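Local atomic coordinates of D-aminopeptidase (Burkholderia sp. LK4, PDB entry 5TZB), a protein that probably hydrolyses peptides with an N-terminal beta-amino acid, as a beta-aminopeptidase of peptidase family S58, classed with the Ntn hydrolases. Residues Leu337-Ala340 / Ala341-Val345. Numbering follows the deposited sequence.
Sequences LFVA and AAEAV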
ATOM      1  N   LEU C 337      15.303 -12.975  12.174  1.00 15.19           N
ATOM      2  CA  LEU C 337      15.696 -11.666  11.644  1.00 16.11           C
ATOM      3  C   LEU C 337      14.739 -10.550  12.120  1.00 16.72           C
ATOM      4  O   LEU C 337      15.194  -9.452  12.441  1.00 17.01           O
ATOM      5  CB  LEU C 337      15.769 -11.685  10.111  1.00 17.35           C
ATOM      6  CG  LEU C 337      16.883 -12.530   9.451  1.00 17.04           C
ATOM      7  CD1 LEU C 337      16.649 -12.699   7.952  1.00 16.55           C
ATOM      8  CD2 LEU C 337      18.262 -11.895   9.707  1.00 16.06           C
ATOM      9  N   PHE C 338      13.433 -10.836  12.166  1.00 16.14           N
ATOM     10  CA  PHE C 338      12.446  -9.900  12.721  1.00 15.73           C
ATOM     11  C   PHE C 338      12.770  -9.553  14.187  1.00 15.65           C
ATOM     12  O   PHE C 338      12.813  -8.383  14.570  1.00 15.86           O
ATOM     13  CB  PHE C 338      11.040 -10.492  12.647  1.00 15.57           C
ATOM     14  CG  PHE C 338      10.484 -10.619  11.241  1.00 15.00           C
ATOM     15  CD1 PHE C 338      11.114 -10.027  10.165  1.00 15.11           C
ATOM     16  CD2 PHE C 338       9.330 -11.360  11.015  1.00 14.49           C
ATOM     17  CE1 PHE C 338      10.591 -10.161   8.871  1.00 15.63           C
ATOM     18  CE2 PHE C 338       8.795 -11.482   9.736  1.00 15.90           C
ATOM     19  CZ  PHE C 338       9.435 -10.889   8.664  1.00 15.76           C
ATOM     20  N   VAL C 339      12.979 -10.584  15.000  1.00 15.32           N
ATOM     21  CA  VAL C 339      13.338 -10.399  16.414  1.00 15.88           C
ATOM     22  C   VAL C 339      14.585  -9.523  16.544  1.00 15.99           C
ATOM     23  O   VAL C 339      14.611  -8.543  17.301  1.00 15.87           O
ATOM     24  CB  VAL C 339      13.608 -11.766  17.102  1.00 15.30           C
ATOM     25  CG1 VAL C 339      14.204 -11.579  18.506  1.00 17.71           C
ATOM     26  CG2 VAL C 339      12.332 -12.617  17.159  1.00 14.25           C
ATOM     27  N   ALA C 340      15.613  -9.870  15.779  1.00 14.04           N
ATOM     28  CA  ALA C 340      16.871  -9.140  15.840  1.00 14.60           C
ATOM     29  C   ALA C 340      16.712  -7.673  15.466  1.00 14.40           C
ATOM     30  O   ALA C 340      17.306  -6.819  16.107  1.00 16.35           O
ATOM     31  CB  ALA C 340      17.913  -9.794  14.937  1.00 14.86           C
ATOM     32  N   ALA C 341      15.946  -7.388  14.408  1.00 14.27           N
ATOM     33  CA  ALA C 341      15.758  -6.022  13.961  1.00 12.69           C
ATOM     34  C   ALA C 341      15.030  -5.233  15.020  1.00 14.78           C
ATOM     35  O   ALA C 341      15.401  -4.094  15.305  1.00 14.26           O
ATOM     36  CB  ALA C 341      14.996  -5.958  12.609  1.00 12.22           C
ATOM     37  N   ALA C 342      14.007  -5.850  15.609  1.00 15.33           N
ATOM     38  CA  ALA C 342      13.222  -5.180  16.636  1.00 17.32           C
ATOM     39  C   ALA C 342      14.101  -4.813  17.821  1.00 17.70           C
ATOM     40  O   ALA C 342      14.022  -3.696  18.332  1.00 17.43           O
ATOM     41  CB  ALA C 342      12.044  -6.064  17.088  1.00 17.63           C
ATOM     42  N   GLU C 343      14.960  -5.740  18.244  1.00 18.88           N
ATOM     43  CA  GLU C 343      15.894  -5.465  19.347  1.00 18.76           C
ATOM     44  C   GLU C 343      16.916  -4.386  18.996  1.00 19.08           C
ATOM     45  O   GLU C 343      17.243  -3.532  19.842  1.00 19.31           O
ATOM     46  CB  GLU C 343      16.649  -6.738  19.763  1.00 17.61           C
ATOM     47  CG  GLU C 343      15.806  -7.763  20.511  1.00 19.03           C
ATOM     48  CD  GLU C 343      16.627  -8.872  21.163  1.00 20.79           C
ATOM     49  OE1 GLU C 343      17.885  -8.807  21.178  1.00 20.21           O
ATOM     50  OE2 GLU C 343      15.994  -9.823  21.667  1.00 22.75           O
ATOM     51  N   ALA C 344      17.446  -4.456  17.769  1.00 18.09           N
ATOM     52  CA  ALA C 344      18.482  -3.526  17.331  1.00 17.55           C
ATOM     53  C   ALA C 344      17.956  -2.096  17.338  1.00 18.35           C
ATOM     54  O   ALA C 344      18.642  -1.175  17.783  1.00 18.02           O
ATOM     55  CB  ALA C 344      18.971  -3.898  15.951  1.00 17.54           C
ATOM     56  N   VAL C 345      16.728  -1.922  16.853  1.00 18.27           N
ATOM     57  CA  VAL C 345      16.082  -0.614  16.839  1.00 17.63           C
ATOM     58  C   VAL C 345      15.806  -0.118  18.258  1.00 18.83           C
ATOM     59  O   VAL C 345      16.066   1.052  18.576  1.00 19.72           O
ATOM     60  CB  VAL C 345      14.767  -0.655  16.039  1.00 15.78           C
ATOM     61  CG1 VAL C 345      13.967   0.638  16.245  1.00 16.11           C
ATOM     62  CG2 VAL C 345      15.069  -0.894  14.577  1.00 14.75           C
TER
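Val339 CG1 stands anti to its own N (chi1 171°) and Glu343 CG anti to its carbonyl carbon (chi1 -72°), with the chain extended beyond. One helical turn apart, the two side chains lie alongside and point the same way. Val339 CG1 comes within 4.0 Å of Glu343 OE2, while Glu343 CG packs 3.5 Å from Val339 O. That same oxygen accepts the 3.0 Å hydrogen bond from Glu343 N, at an N-H...O angle of 164°. Three more bonds of the same i+4 to i kind cross here: Ala341 N to Leu337 O (2.9 Å), Ala342 N to Phe338 O (3.0 Å) and Ala344 N to Ala340 O (2.9 Å). Val345 N to Ala341 O continues the series. The methyl of Ala344 sits 3.4 Å from Ala340 O.

The carboxylate of Glu343 is buried but satisfied. OE1 forms a salt bridge with Arg203 and a hydrogen bond with Gly33 N, and OE2 accepts one from Leu32 N. These bonds should hold its rotation, and they join the helix to strand 197-204 and to the N-terminal part of the chain.

The contact lies in the first half of helix 331-355, towards its middle. Leu337, Ala341 and Val345 pack on strands 213-220 and 260-266. Phe338 and Ala342 face helix 272-289, where Arg281 makes a cation-pi contact with Phe338, and Val339 packs on Thr293 of the second subunit.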